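Local atomic coordinates of geranylgeranyl pyrophosphate synthetase (Pyrococcus horikoshii, PDB entry 1WY0), a protein that probably condenses isopentenyl diphosphate with allylic diphosphates to build geranylgeranyl diphosphate, a twenty-carbon isoprenoid precursor. Residues Val165-Glu168 with Glu169-Met173; Glu151-Ala154 with Arg155-Glu158. One frame throughout, in Å; residues are numbered along the deposited sequence.

Contact 1. Residues Val165-Glu168 with Glu169-Met173; sequences VTIE and EYMEM
T166 and E169 are joined by two reciprocal hydrogen bonds, each running from the backbone N of one residue to the side chain of the other. E169 N donates to T166 OG1 over 2.9 Å, and T166 N donates to E169 OE1 over 2.9 Å, that oxygen using its anti lone pair, on the side away from OE2. The threonine torsion explains the first bond: with OG1 set between the backbone N and the carbonyl carbon (chi1 75°), the hydroxyl faces into the opening turn. CG2 is left against the carboxylate, T166 CG2 lying 3.4 Å from E169 OE1. E169 continues nearly straight beyond CG, and its side chain crosses that of T166 at about a right angle. Two reciprocal bonds between the N-cap and the residue three positions on define a capping box, here at the start of helix 167-193. T166 OG1 thereby supplies an acceptor to an amide of the first turn, and E169 OE1 supplies one to the amide of the N-cap residue itself. K162 lies at the weak, long range of an ion pair with E169 OE1.

The backbone then enters its regular i to i+4 pattern. Y170 N reaches T166 O at 2.9 Å with an almost straight N-H...O angle of 174°, M171 N bonds to I167 O, and E172 N bonds to E168 O.

Apolar packing is slight within the turn: I167 CG2 stands 4.3 Å from M171 CG. These side chains look outward to other helices. I167 and Y170 touch L245, M171 rests on I212, and Y170 also meets D219 of the second aspartate-rich motif of this family. V165 meets the carboxylate with its CA, 3.4 Å from E169 OE1, and its CB lies nearby; the side chain packs on F159 and A248.

Contact 2. Residues Glu151-Ala154 with Arg155-Glu158; sequences EGQA and RDLE
R155 N, D156 N, L157 N and E158 N bond to E151 O, G152 O, Q153 O and A154 O respectively, an unbroken i to i+4 ladder of 3.0 to 3.1 Å in helix 132-159. The sequence G152-Q153 is the GQ pair of trans-prenyltransferases, and the turn lies in their all-helical fold, where Q153 touches D86 and D90 of the first aspartate-rich motif, on helix 69-90.

Among the side chains, Q153 and D156 are linked by water rather than directly. Q153 CG is anti to its backbone N (chi1 176°) and the chain bends at the next torsion, which brings the amide to the carboxylate, the two side chains crossing at a slant with their planes turned 55° from each other. Q153 OE1 and D156 OD2 remain 3.7 Å apart, two acceptors that K177 serves together, through a hydrogen bond to the first and a salt bridge to the second. The lysine's positive charge would offset their closeness.

R155 lies along the helix, back towards E151. Its CG is 3.2 Å from E151 O, while its guanidinium is presented with E151 OE1 well out of its plane, 4.3 Å from NH2: attraction of charges without a hydrogen bond. E151 has a firmer partner in Y35 of the second subunit, bonded at OE2, and both E151 and R155 pack on P31 of that subunit. The water accepts from Q153 NE2 at 3.1 Å and donates to D156 OD2 at 2.9 Å.

In the fold
Contact 2 lies in the last turns of helix 132-159, and contact 1 opens helix 167-193, the next helix in the chain; their centres are 11 Å apart. M173 joins them directly: its CG lies 3.3 Å from G152 O, and its CE lies 3.3 Å from D156 OD1. A weak, long-range attraction of opposite charges links E172 OE2 and R155 NH1, 3.6 Å apart. K177, further along helix 167-193, reaches Q153 and D156. Contacts with D86 and D90 from contact 2, and with D219 from contact 1, place both beside the presumed diphosphate-binding region. The Q153 side chain is about 5 Å from a bound mercury ion, probably the one held by C150 of the same helix.

Contact 1. Residues Val165-Glu168 with Glu169-Met173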
loop_
_atom_site.group_PDB
_atom_site.type_symbol
_atom_site.label_atom_id
_atom_site.label_comp_id
_atom_site.label_asym_id
_atom_site.label_seq_id
_atom_site.Cartn_x
_atom_site.Cartn_y
_atom_site.Cartn_z
ATOM N N VAL A 165 -3.092 -24.937 14.784
ATOM C CA VAL A 165 -2.934 -24.842 13.333
ATOM C C VAL A 165 -2.284 -26.130 12.873
ATOM O O VAL A 165 -1.705 -26.847 13.677
ATOM C CB VAL A 165 -1.987 -23.681 12.897
ATOM C CG1 VAL A 165 -2.631 -22.331 13.159
ATOM C CG2 VAL A 165 -0.666 -23.797 13.629
ATOM N N THR A 166 -2.364 -26.410 11.578
ATOM C CA THR A 166 -1.767 -27.617 11.022
ATOM C C THR A 166 -0.472 -27.265 10.309
ATOM O O THR A 166 -0.234 -26.107 9.974
ATOM C CB THR A 166 -2.709 -28.296 10.001
ATOM O OG1 THR A 166 -2.704 -27.558 8.770
ATOM C CG2 THR A 166 -4.132 -28.356 10.557
ATOM N N ILE A 167 0.370 -28.266 10.081
ATOM C CA ILE A 167 1.627 -28.040 9.398
ATOM C C ILE A 167 1.314 -27.446 8.035
ATOM O O ILE A 167 2.022 -26.566 7.554
ATOM C CB ILE A 167 2.411 -29.362 9.206
ATOM C CG1 ILE A 167 2.971 -29.844 10.551
ATOM C CG2 ILE A 167 3.519 -29.176 8.186
ATOM C CD1 ILE A 167 3.610 -31.230 10.484
ATOM N N GLU A 168 0.245 -27.939 7.419
ATOM C CA GLU A 168 -0.165 -27.477 6.102
ATOM C C GLU A 168 -0.615 -26.019 6.111
ATOM O O GLU A 168 -0.343 -25.274 5.173
ATOM C CB GLU A 168 -1.310 -28.341 5.582
ATOM C CG GLU A 168 -1.787 -27.914 4.213
ATOM C CD GLU A 168 -3.115 -28.519 3.861
ATOM O OE1 GLU A 168 -3.176 -29.767 3.732
ATOM O OE2 GLU A 168 -4.097 -27.741 3.726
ATOM N N GLU A 169 -1.333 -25.629 7.155
ATOM C CA GLU A 169 -1.802 -24.260 7.274
ATOM C C GLU A 169 -0.597 -23.347 7.428
ATOM O O GLU A 169 -0.453 -22.367 6.694
ATOM C CB GLU A 169 -2.733 -24.119 8.477
ATOM C CG GLU A 169 -4.199 -24.328 8.128
ATOM C CD GLU A 169 -5.094 -24.456 9.350
ATOM O OE1 GLU A 169 -4.642 -24.989 10.388
ATOM O OE2 GLU A 169 -6.264 -24.027 9.266
ATOM N N TYR A 170 0.282 -23.690 8.367
ATOM C CA TYR A 170 1.408 -22.788 8.572
ATOM C C TYR A 170 2.287 -22.695 7.324
ATOM O O TYR A 170 2.655 -21.619 6.871
ATOM C CB TYR A 170 2.232 -23.312 9.749
ATOM C CG TYR A 170 3.573 -22.668 9.750
ATOM C CD1 TYR A 170 3.746 -21.429 10.362
ATOM C CD2 TYR A 170 4.658 -23.291 9.134
ATOM C CE1 TYR A 170 4.993 -20.823 10.367
ATOM C CE2 TYR A 170 5.904 -22.681 9.130
ATOM C CZ TYR A 170 6.072 -21.451 9.739
ATOM O OH TYR A 170 7.310 -20.839 9.746
ATOM N N MET A 171 2.621 -23.786 6.643
ATOM C CA MET A 171 3.425 -23.706 5.428
ATOM C C MET A 171 2.777 -22.915 4.294
ATOM O O MET A 171 3.472 -22.308 3.488
ATOM C CB MET A 171 3.774 -25.112 4.923
ATOM C CG MET A 171 4.823 -25.847 5.741
ATOM S SD MET A 171 6.259 -24.853 6.186
ATOM C CE MET A 171 7.101 -24.753 4.589
ATOM N N GLU A 172 1.457 -22.920 4.211
ATOM C CA GLU A 172 0.811 -22.177 3.140
ATOM C C GLU A 172 0.920 -20.677 3.443
ATOM O O GLU A 172 1.031 -19.850 2.542
ATOM C CB GLU A 172 -0.654 -22.599 3.016
ATOM C CG GLU A 172 -1.421 -21.836 1.959
ATOM C CD GLU A 172 -2.891 -22.196 1.922
ATOM O OE1 GLU A 172 -3.459 -22.436 3.005
ATOM O OE2 GLU A 172 -3.484 -22.219 0.816
ATOM N N MET A 173 0.922 -20.353 4.731
ATOM C CA MET A 173 1.013 -18.983 5.202
ATOM C C MET A 173 2.433 -18.441 5.043
ATOM O O MET A 173 2.647 -17.391 4.420
ATOM C CB MET A 173 0.579 -18.937 6.671
ATOM C CG MET A 173 0.708 -17.576 7.369
ATOM S SD MET A 173 2.397 -17.115 7.845
ATOM C CE MET A 173 2.634 -18.049 9.371
#

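Contact 2. Residues Glu151-Ala154 with Arg155-Glu158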
loop_
_atom_site.group_PDB
_atom_site.type_symbol
_atom_site.label_atom_id
_atom_site.label_comp_id
_atom_site.label_asym_id
_atom_site.label_seq_id
_atom_site.Cartn_x
_atom_site.Cartn_y
_atom_site.Cartn_z
ATOM N N GLU A 151 -1.705 -11.917 1.154
ATOM C CA GLU A 151 -2.468 -13.137 1.406
ATOM C C GLU A 151 -1.864 -13.949 2.537
ATOM O O GLU A 151 -2.584 -14.469 3.374
ATOM C CB GLU A 151 -2.553 -13.980 0.133
ATOM C CG GLU A 151 -3.597 -13.475 -0.851
ATOM C CD GLU A 151 -3.442 -14.089 -2.216
ATOM O OE1 GLU A 151 -2.578 -14.984 -2.363
ATOM O OE2 GLU A 151 -4.182 -13.682 -3.147
ATOM N N GLY A 152 -0.538 -14.034 2.570
ATOM C CA GLY A 152 0.128 -14.774 3.626
ATOM C C GLY A 152 -0.047 -14.095 4.966
ATOM O O GLY A 152 -0.202 -14.756 5.995
ATOM N N GLN A 153 -0.011 -12.768 4.974
ATOM C CA GLN A 153 -0.185 -12.040 6.213
ATOM C C GLN A 153 -1.651 -12.150 6.673
ATOM O O GLN A 153 -1.924 -12.214 7.866
ATOM C CB GLN A 153 0.232 -10.576 6.027
ATOM C CG GLN A 153 0.002 -9.694 7.246
ATOM C CD GLN A 153 0.734 -10.173 8.492
ATOM O OE1 GLN A 153 1.386 -11.219 8.476
ATOM N NE2 GLN A 153 0.626 -9.413 9.579
ATOM N N ALA A 154 -2.585 -12.185 5.726
ATOM C CA ALA A 154 -4.005 -12.313 6.059
ATOM C C ALA A 154 -4.246 -13.655 6.760
ATOM O O ALA A 154 -4.895 -13.722 7.801
ATOM C CB ALA A 154 -4.851 -12.235 4.804
ATOM N N ARG A 155 -3.731 -14.728 6.179
ATOM C CA ARG A 155 -3.894 -16.043 6.787
ATOM C C ARG A 155 -3.250 -16.045 8.162
ATOM O O ARG A 155 -3.721 -16.716 9.074
ATOM C CB ARG A 155 -3.237 -17.122 5.930
ATOM C CG ARG A 155 -3.779 -17.227 4.532
ATOM C CD ARG A 155 -3.345 -18.541 3.926
ATOM N NE ARG A 155 -2.794 -18.362 2.597
ATOM C CZ ARG A 155 -3.473 -18.521 1.465
ATOM N NH1 ARG A 155 -4.751 -18.869 1.487
ATOM N NH2 ARG A 155 -2.859 -18.330 0.309
ATOM N N ASP A 156 -2.173 -15.284 8.312
ATOM C CA ASP A 156 -1.489 -15.225 9.595
ATOM C C ASP A 156 -2.378 -14.537 10.624
ATOM O O ASP A 156 -2.362 -14.896 11.803
ATOM C CB ASP A 156 -0.142 -14.504 9.468
ATOM C CG ASP A 156 0.803 -14.838 10.615
ATOM O OD1 ASP A 156 0.753 -15.989 11.120
ATOM O OD2 ASP A 156 1.609 -13.972 11.010
ATOM N N LEU A 157 -3.167 -13.559 10.180
ATOM C CA LEU A 157 -4.073 -12.871 11.096
ATOM C C LEU A 157 -5.198 -13.815 11.526
ATOM O O LEU A 157 -5.561 -13.853 12.692
ATOM C CB LEU A 157 -4.690 -11.632 10.445
ATOM C CG LEU A 157 -3.808 -10.402 10.270
ATOM C CD1 LEU A 157 -4.612 -9.293 9.604
ATOM C CD2 LEU A 157 -3.292 -9.956 11.621
ATOM N N GLU A 158 -5.745 -14.576 10.584
ATOM C CA GLU A 158 -6.830 -15.507 10.905
ATOM C C GLU A 158 -6.425 -16.504 11.988
ATOM O O GLU A 158 -7.249 -16.904 12.802
ATOM C CB GLU A 158 -7.288 -16.262 9.648
ATOM C CG GLU A 158 -8.056 -15.391 8.642
ATOM C CD GLU A 158 -9.516 -15.162 9.022
ATOM O OE1 GLU A 158 -10.372 -15.982 8.622
ATOM O OE2 GLU A 158 -9.811 -14.164 9.721
HETATM O O HOH W 1 1.256 -11.289 11.932
#